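Local coordinates for dihydrocoumarin hydrolase, AncDHCH1 (Pseudomonas sp., PDB 6C2C), which probably hydrolyses the lactone dihydrocoumarin at a two-zinc centre and is related to the organophosphate-degrading methyl-parathion hydrolase, at residues L82-A87 against Y116-H121; Y20-G25 against V292-S297; L44-P49 against S239-F244. One frame throughout, in Å; residues are numbered along the deposited sequence.

Interaction 1 (L82-A87 against Y116-H121). With ZN (zinc ion), chain D.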
# COMPACT_ATOMS: atom_id res chain seq x y z
N LEU A 82 -3.79 -3.34 11.14
CA LEU A 82 -3.80 -2.44 9.99
C LEU A 82 -2.48 -2.64 9.25
O LEU A 82 -1.40 -2.53 9.86
CB LEU A 82 -3.95 -1.01 10.44
CG LEU A 82 -3.79 0.06 9.36
CD1 LEU A 82 -4.82 -0.12 8.25
CD2 LEU A 82 -3.88 1.48 9.94
N VAL A 83 -2.57 -2.94 7.95
CA VAL A 83 -1.39 -3.11 7.08
C VAL A 83 -1.24 -1.85 6.23
O VAL A 83 -2.08 -1.50 5.50
CB VAL A 83 -1.54 -4.29 6.13
CG1 VAL A 83 -0.37 -4.33 5.18
CG2 VAL A 83 -1.57 -5.60 6.92
N ASP A 84 -0.19 -1.13 6.57
CA ASP A 84 0.17 0.18 6.02
C ASP A 84 -0.76 1.30 6.51
O ASP A 84 -1.77 1.00 7.03
CB ASP A 84 0.36 0.16 4.54
CG ASP A 84 1.65 -0.57 4.13
OD1 ASP A 84 2.51 -0.78 5.00
OD2 ASP A 84 1.74 -0.89 2.96
N THR A 85 -0.32 2.55 6.34
CA THR A 85 -1.08 3.66 6.92
C THR A 85 -1.20 4.90 6.08
O THR A 85 -1.64 5.88 6.53
CB THR A 85 -0.48 4.14 8.27
OG1 THR A 85 0.79 4.75 8.04
CG2 THR A 85 -0.30 3.03 9.31
N GLY A 86 -0.88 4.78 4.82
CA GLY A 86 -0.91 5.99 4.01
C GLY A 86 0.18 6.98 4.39
O GLY A 86 1.14 6.70 5.10
N ALA A 87 0.02 8.19 3.81
CA ALA A 87 1.07 9.22 3.78
C ALA A 87 0.91 10.36 4.76
O ALA A 87 1.85 11.17 4.90
CB ALA A 87 1.12 9.87 2.40
N TYR A 116 1.18 -3.37 10.69
CA TYR A 116 2.27 -4.02 9.96
C TYR A 116 2.63 -3.18 8.74
O TYR A 116 1.77 -2.78 7.97
CB TYR A 116 1.90 -5.45 9.52
CG TYR A 116 1.46 -6.34 10.68
CD1 TYR A 116 1.95 -6.17 11.96
CD2 TYR A 116 0.49 -7.30 10.46
CE1 TYR A 116 1.52 -7.01 13.05
CE2 TYR A 116 0.06 -8.14 11.53
CZ TYR A 116 0.56 -7.91 12.80
OH TYR A 116 0.07 -8.77 13.81
N ILE A 117 3.90 -2.80 8.64
CA ILE A 117 4.37 -1.88 7.62
C ILE A 117 5.08 -2.68 6.53
O ILE A 117 6.05 -3.41 6.81
CB ILE A 117 5.32 -0.86 8.27
CG1 ILE A 117 4.58 -0.00 9.29
CG2 ILE A 117 6.00 -0.04 7.18
CD1 ILE A 117 3.39 0.78 8.66
N THR A 118 4.61 -2.57 5.28
CA THR A 118 5.29 -3.32 4.22
C THR A 118 6.70 -2.77 3.99
O THR A 118 7.64 -3.54 3.82
CB THR A 118 4.48 -3.27 2.91
OG1 THR A 118 4.30 -1.90 2.48
CG2 THR A 118 3.12 -4.00 3.07
N HIS A 119 6.86 -1.46 4.07
CA HIS A 119 8.15 -0.81 3.93
C HIS A 119 8.01 0.64 4.36
O HIS A 119 6.90 1.19 4.38
CB HIS A 119 8.68 -0.90 2.49
CG HIS A 119 7.86 -0.18 1.45
ND1 HIS A 119 6.53 -0.48 1.18
CD2 HIS A 119 8.22 0.80 0.58
CE1 HIS A 119 6.10 0.30 0.20
NE2 HIS A 119 7.10 1.06 -0.22
N MET A 120 9.14 1.26 4.72
CA MET A 120 9.04 2.60 5.33
C MET A 120 9.12 3.76 4.35
O MET A 120 9.60 4.82 4.71
CB MET A 120 10.11 2.74 6.42
CG MET A 120 9.86 1.71 7.54
SD MET A 120 11.02 1.99 8.92
CE MET A 120 10.45 0.65 9.98
N HIS A 121 8.53 3.65 3.18
CA HIS A 121 8.33 4.81 2.34
C HIS A 121 7.25 5.70 2.92
O HIS A 121 6.40 5.25 3.71
CB HIS A 121 7.98 4.36 0.92
CG HIS A 121 9.18 3.93 0.12
ND1 HIS A 121 9.10 3.27 -1.08
CD2 HIS A 121 10.52 4.09 0.36
CE1 HIS A 121 10.31 3.03 -1.57
NE2 HIS A 121 11.18 3.53 -0.71
ZN ZN D . 7.23 2.30 -1.96
O HOH W 1 6.02 3.72 -1.72
O HOH W 2 7.58 3.26 -3.95
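D84 meets T118 with both carboxylate oxygens. T118 N donates to D84 OD1 at 2.8 Å, nearly straight (169°), on the syn side. The hydroxyl goes to the other oxygen, T118 OG1 lying 2.8 Å from D84 OD2 on the syn lone pair. The two bonds hold the carboxylate against T118 and fix its rotation. T118 OG1 sits between its own backbone N and carbonyl carbon (chi1 59°), where it also accepts H119 ND1 at 2.9 Å, in the plane of the imidazole.

That bond turns the opposite nitrogen to the metal: H119 NE2 binds zinc at 2.1 Å and H121 ND1 at 2.3 Å, with two waters, H205 and D226 completing the site. H119 and H121 open the HxHxDH motif of the metallo-beta-lactamase fold, just after strand 114-116. T118 is the second-shell partner of H119, with D84 one step further out; through its OD2 bond to H124 ND1, D84 is itself second-shell to the neighbouring zinc, which H124 binds.

Backbone bonds join the parallel strands 80-83 and 114-116: Y116 N gives to L82 O at 2.8 Å, and D84 N to Y116 O at 2.9 Å. Apolar contact is slight, V83 CG2 lying 4.3 Å from Y116 CB.

Interaction 2 (Y20-G25 against V292-S297)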
# COMPACT_ATOMS: atom_id res chain seq x y z
N TYR A 20 -13.56 -0.29 1.34
CA TYR A 20 -14.24 -1.39 0.66
C TYR A 20 -14.16 -2.60 1.57
O TYR A 20 -13.06 -3.04 1.93
CB TYR A 20 -13.61 -1.68 -0.72
CG TYR A 20 -14.34 -2.80 -1.38
CD1 TYR A 20 -15.63 -2.60 -1.85
CD2 TYR A 20 -13.80 -4.07 -1.43
CE1 TYR A 20 -16.37 -3.64 -2.38
CE2 TYR A 20 -14.50 -5.15 -1.98
CZ TYR A 20 -15.81 -4.93 -2.43
OH TYR A 20 -16.50 -6.00 -2.98
N ARG A 21 -15.32 -3.14 1.97
CA ARG A 21 -15.40 -4.29 2.87
C ARG A 21 -15.39 -5.60 2.10
O ARG A 21 -16.13 -5.76 1.11
CB ARG A 21 -16.72 -4.21 3.65
CG ARG A 21 -16.65 -4.93 5.00
CD ARG A 21 -15.94 -4.01 6.03
NE ARG A 21 -16.90 -2.96 6.38
CZ ARG A 21 -16.63 -1.95 7.20
NH1 ARG A 21 -15.43 -1.83 7.77
NH2 ARG A 21 -17.60 -1.07 7.46
N MET A 22 -14.65 -6.58 2.61
CA MET A 22 -14.59 -7.90 1.99
C MET A 22 -14.40 -8.93 3.10
O MET A 22 -13.48 -8.78 3.89
CB MET A 22 -13.42 -7.96 0.98
CG MET A 22 -13.40 -9.23 0.14
SD MET A 22 -11.89 -9.35 -0.80
CE MET A 22 -10.73 -9.80 0.48
N MET A 23 -15.23 -9.98 3.14
CA MET A 23 -14.96 -11.06 4.07
C MET A 23 -13.93 -12.02 3.51
O MET A 23 -13.84 -12.23 2.28
CB MET A 23 -16.25 -11.83 4.43
CG MET A 23 -17.25 -10.99 5.18
SD MET A 23 -16.65 -10.37 6.75
CE MET A 23 -16.21 -11.87 7.65
N LEU A 24 -13.10 -12.54 4.43
CA LEU A 24 -12.05 -13.51 4.08
C LEU A 24 -12.14 -14.60 5.15
O LEU A 24 -11.56 -14.47 6.24
CB LEU A 24 -10.67 -12.81 4.06
CG LEU A 24 -9.57 -13.79 3.63
CD1 LEU A 24 -9.46 -13.81 2.09
CD2 LEU A 24 -8.20 -13.37 4.18
N GLY A 25 -12.94 -15.65 4.87
CA GLY A 25 -13.21 -16.62 5.93
C GLY A 25 -13.90 -15.92 7.09
O GLY A 25 -14.88 -15.18 6.92
N VAL A 292 -7.42 -9.85 -12.16
CA VAL A 292 -8.87 -10.05 -12.15
C VAL A 292 -9.42 -9.43 -10.86
O VAL A 292 -9.38 -10.06 -9.80
CB VAL A 292 -9.22 -11.54 -12.22
CG1 VAL A 292 -10.72 -11.76 -12.25
CG2 VAL A 292 -8.49 -12.21 -13.45
N PRO A 293 -9.90 -8.18 -10.91
CA PRO A 293 -10.40 -7.50 -9.70
C PRO A 293 -11.52 -8.30 -9.07
O PRO A 293 -12.29 -8.98 -9.77
CB PRO A 293 -10.92 -6.15 -10.25
CG PRO A 293 -10.17 -5.91 -11.55
CD PRO A 293 -9.93 -7.32 -12.11
N VAL A 294 -11.64 -8.19 -7.74
CA VAL A 294 -12.75 -8.84 -7.05
C VAL A 294 -14.10 -8.30 -7.52
O VAL A 294 -14.28 -7.10 -7.80
CB VAL A 294 -12.66 -8.71 -5.52
CG1 VAL A 294 -11.57 -9.63 -4.99
CG2 VAL A 294 -12.49 -7.26 -5.05
N ASN A 295 -15.06 -9.19 -7.54
CA ASN A 295 -16.45 -8.86 -7.82
C ASN A 295 -17.01 -7.99 -6.70
O ASN A 295 -16.83 -8.27 -5.50
CB ASN A 295 -17.24 -10.18 -7.93
CG ASN A 295 -18.64 -10.01 -8.47
OD1 ASN A 295 -18.82 -9.45 -9.56
ND2 ASN A 295 -19.66 -10.50 -7.72
N TYR A 296 -17.76 -6.95 -7.07
CA TYR A 296 -18.40 -6.12 -6.05
C TYR A 296 -19.39 -6.94 -5.23
O TYR A 296 -20.29 -7.58 -5.78
CB TYR A 296 -19.11 -4.95 -6.74
CG TYR A 296 -19.83 -4.04 -5.77
CD1 TYR A 296 -19.10 -3.15 -4.96
CD2 TYR A 296 -21.23 -4.04 -5.66
CE1 TYR A 296 -19.74 -2.25 -4.10
CE2 TYR A 296 -21.88 -3.19 -4.75
CZ TYR A 296 -21.13 -2.31 -3.99
OH TYR A 296 -21.81 -1.48 -3.16
N SER A 297 -19.22 -6.91 -3.89
CA SER A 297 -20.05 -7.70 -3.01
C SER A 297 -20.54 -6.85 -1.85
O SER A 297 -19.78 -6.04 -1.29
CB SER A 297 -19.23 -8.93 -2.53
OG SER A 297 -19.98 -9.79 -1.71
O HOH W 3 -15.49 -8.34 -3.04
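The Y20 ring has the backbone N of S297 and a water (water 3) at its edge, near the ring plane, both beside the hydroxyl. V294 CG2 approaches CE2 of the Y20 ring obliquely, 4.2 Å away. On the other side of the hydroxyl, Y20 CE1 stands 3.8 Å from Y296 CD1, the two side chains meeting at a slant.

The polar grip is on the hydroxyl. S297 N donates to Y20 OH at 3.0 Å with an N-H...O angle of 151°, and water 3, 2.5 Å from Y20 OH, gives a proton to N295 O at 2.8 Å. The phenol oxygen is therefore tied directly to one peptide of the tail and through water to another. With CG anti to the backbone N (chi1 -179°), the ring extends far enough from strand 19-24 to meet these groups.

Further along the strand, M22 SD packs 4.2 Å from V294 CG1, and I279 and L268 touch both side chains. F276 and P277 also press on Y20, while R21 turns away to bond A105 O and T30.

The backbones stay well apart, M22 and S297 having the nearest CA atoms at 7.4 Å. What the contact joins is an outermost strand of each of the two mixed sheets, 19-24 from one and 288-293 with its C-terminal tail from the other, at the surface rim of the alpha-beta/beta-alpha sandwich that defines the metallo-beta-lactamase superfamily.

Interaction 3 (L44-P49 against S239-F244)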
# COMPACT_ATOMS: atom_id res chain seq x y z
N LEU A 44 9.59 7.70 -14.33
CA LEU A 44 9.99 6.86 -13.21
C LEU A 44 10.25 5.41 -13.61
O LEU A 44 11.10 4.74 -12.99
CB LEU A 44 8.89 6.91 -12.13
CG LEU A 44 8.71 8.26 -11.46
CD1 LEU A 44 7.35 8.27 -10.80
CD2 LEU A 44 9.80 8.46 -10.45
N LEU A 45 9.49 4.84 -14.56
CA LEU A 45 9.74 3.46 -14.95
C LEU A 45 11.07 3.33 -15.69
O LEU A 45 11.47 4.22 -16.44
CB LEU A 45 8.60 2.91 -15.83
CG LEU A 45 7.27 2.71 -15.08
CD1 LEU A 45 6.16 2.40 -16.09
CD2 LEU A 45 7.41 1.51 -14.14
N ASN A 46 11.73 2.19 -15.50
CA ASN A 46 13.09 1.98 -16.01
C ASN A 46 13.05 1.33 -17.39
O ASN A 46 13.45 0.19 -17.61
CB ASN A 46 13.91 1.15 -15.02
CG ASN A 46 14.34 1.94 -13.81
OD1 ASN A 46 14.61 3.13 -13.88
ND2 ASN A 46 14.38 1.27 -12.66
N GLN A 47 12.41 2.07 -18.29
CA GLN A 47 12.36 1.71 -19.71
C GLN A 47 12.05 2.99 -20.48
O GLN A 47 11.75 4.03 -19.90
CB GLN A 47 11.31 0.61 -19.96
CG GLN A 47 9.88 1.16 -19.85
CD GLN A 47 8.87 0.11 -20.25
OE1 GLN A 47 9.23 -1.03 -20.60
NE2 GLN A 47 7.58 0.47 -20.19
N PRO A 48 12.20 2.97 -21.80
CA PRO A 48 12.03 4.21 -22.57
C PRO A 48 10.60 4.70 -22.48
O PRO A 48 9.67 3.86 -22.51
CB PRO A 48 12.41 3.81 -24.00
CG PRO A 48 13.21 2.52 -23.87
CD PRO A 48 12.64 1.83 -22.62
N PRO A 49 10.39 6.01 -22.29
CA PRO A 49 9.03 6.58 -22.23
C PRO A 49 8.09 6.12 -23.32
O PRO A 49 6.90 5.89 -23.04
CB PRO A 49 9.27 8.10 -22.31
CG PRO A 49 10.62 8.28 -21.80
CD PRO A 49 11.41 7.05 -22.09
N SER A 239 9.16 -7.55 -15.72
CA SER A 239 10.56 -7.18 -15.57
C SER A 239 10.79 -5.68 -15.47
O SER A 239 11.89 -5.27 -15.07
CB SER A 239 11.35 -7.76 -16.76
OG SER A 239 11.20 -6.88 -17.89
N VAL A 240 9.83 -4.84 -15.81
CA VAL A 240 10.04 -3.40 -15.80
C VAL A 240 10.04 -2.93 -14.35
O VAL A 240 9.08 -3.20 -13.62
CB VAL A 240 8.96 -2.66 -16.60
CG1 VAL A 240 9.27 -1.16 -16.67
CG2 VAL A 240 8.80 -3.26 -18.01
N THR A 241 11.10 -2.26 -13.93
CA THR A 241 11.25 -1.76 -12.58
C THR A 241 11.03 -0.25 -12.53
O THR A 241 10.70 0.41 -13.54
CB THR A 241 12.64 -2.20 -12.05
OG1 THR A 241 13.66 -1.59 -12.88
CG2 THR A 241 12.79 -3.71 -12.08
N ILE A 242 11.18 0.33 -11.34
CA ILE A 242 10.89 1.74 -11.14
C ILE A 242 11.99 2.37 -10.29
O ILE A 242 12.67 1.69 -9.50
CB ILE A 242 9.46 1.92 -10.51
CG1 ILE A 242 8.94 3.35 -10.62
CG2 ILE A 242 9.41 1.41 -9.02
CD1 ILE A 242 7.35 3.36 -10.43
N GLN A 243 12.16 3.68 -10.47
CA GLN A 243 13.23 4.36 -9.76
C GLN A 243 13.05 4.26 -8.24
O GLN A 243 14.06 4.28 -7.51
CB GLN A 243 13.32 5.83 -10.20
CG GLN A 243 13.92 6.01 -11.61
CD GLN A 243 14.01 7.46 -12.01
OE1 GLN A 243 13.71 7.83 -13.14
NE2 GLN A 243 14.44 8.30 -11.09
N PHE A 244 11.79 4.12 -7.76
CA PHE A 244 11.57 4.03 -6.33
C PHE A 244 12.18 2.78 -5.70
O PHE A 244 12.24 2.70 -4.48
CB PHE A 244 10.06 4.03 -6.02
CG PHE A 244 9.32 5.24 -6.50
CD1 PHE A 244 9.85 6.52 -6.34
CD2 PHE A 244 8.06 5.09 -7.11
CE1 PHE A 244 9.14 7.63 -6.76
CE2 PHE A 244 7.36 6.20 -7.52
CZ PHE A 244 7.89 7.46 -7.32
O HOH W 4 13.24 -2.19 -16.19
O HOH W 5 13.79 5.83 -14.70
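N46 and T241 meet by backbone and side chain together. N46 N donates to T241 O at 2.8 Å, coming from above the carbonyl plane, while N46 ND2 donates to T241 OG1 at 3.0 Å along an almost straight line (172°), the hydroxyl oxygen lying in the plane of the amide. A third bond runs the other way, from Q243 N to L44 O at 2.9 Å. The two backbone bonds, N46 N to T241 O and Q243 N to L44 O, make a single bridge between L45 and I242, with the two segments running in roughly opposite directions.

Apolar side chains fill in along the bridge. L44 puts both methyls against the far end of the F244 ring, L44 CD1 being 3.6 Å from F244 CZ, and its CB rests by I242 CG1. L45 CD2 reaches V240 CG1 and I242 CD1, each 4.1 Å away. Q47 crosses V240 at about a right angle, with Q47 OE1 3.4 Å from V240 CG2.

The arrangement pins together two loops around the metallo-beta-lactamase core, one linking helices 41-44 and 49-58, the other linking helices 231-234 and 248-265. N46 is the centre of an inverse gamma turn, closed by a weak bond from Q47 N to L45 O, a bend consistent with the N46 side chain facing T241.

Farther out, water 4 connects N46 O with T241 N. T52 OG1 receives Q47 NE2, and D245 OD2 takes the N-H of I242. V233 backs L45, Q47 and V240, while H205, a zinc ligand, touches F244.

How the interactions relate
Interaction 1 carries two of the four protein ligands of one zinc (H119 and H121), and interaction 3 reaches the same site: H121 CE1 lies 3.5 Å from F244 O, a packing contact, although the centres of the two are 23 Å apart. The F244 side chain is about 5 Å from a zinc and about 4 Å from a bound di(hydroxyethyl)ether, so 239-244 borders the metal centre and the region this small molecule occupies. Interaction 2 stands apart, its nearest atoms about 11 Å from interaction 1 and about 17 Å from interaction 3. It shares a sheet with interaction 1, and along the chain it closes the loop in which both others are nested.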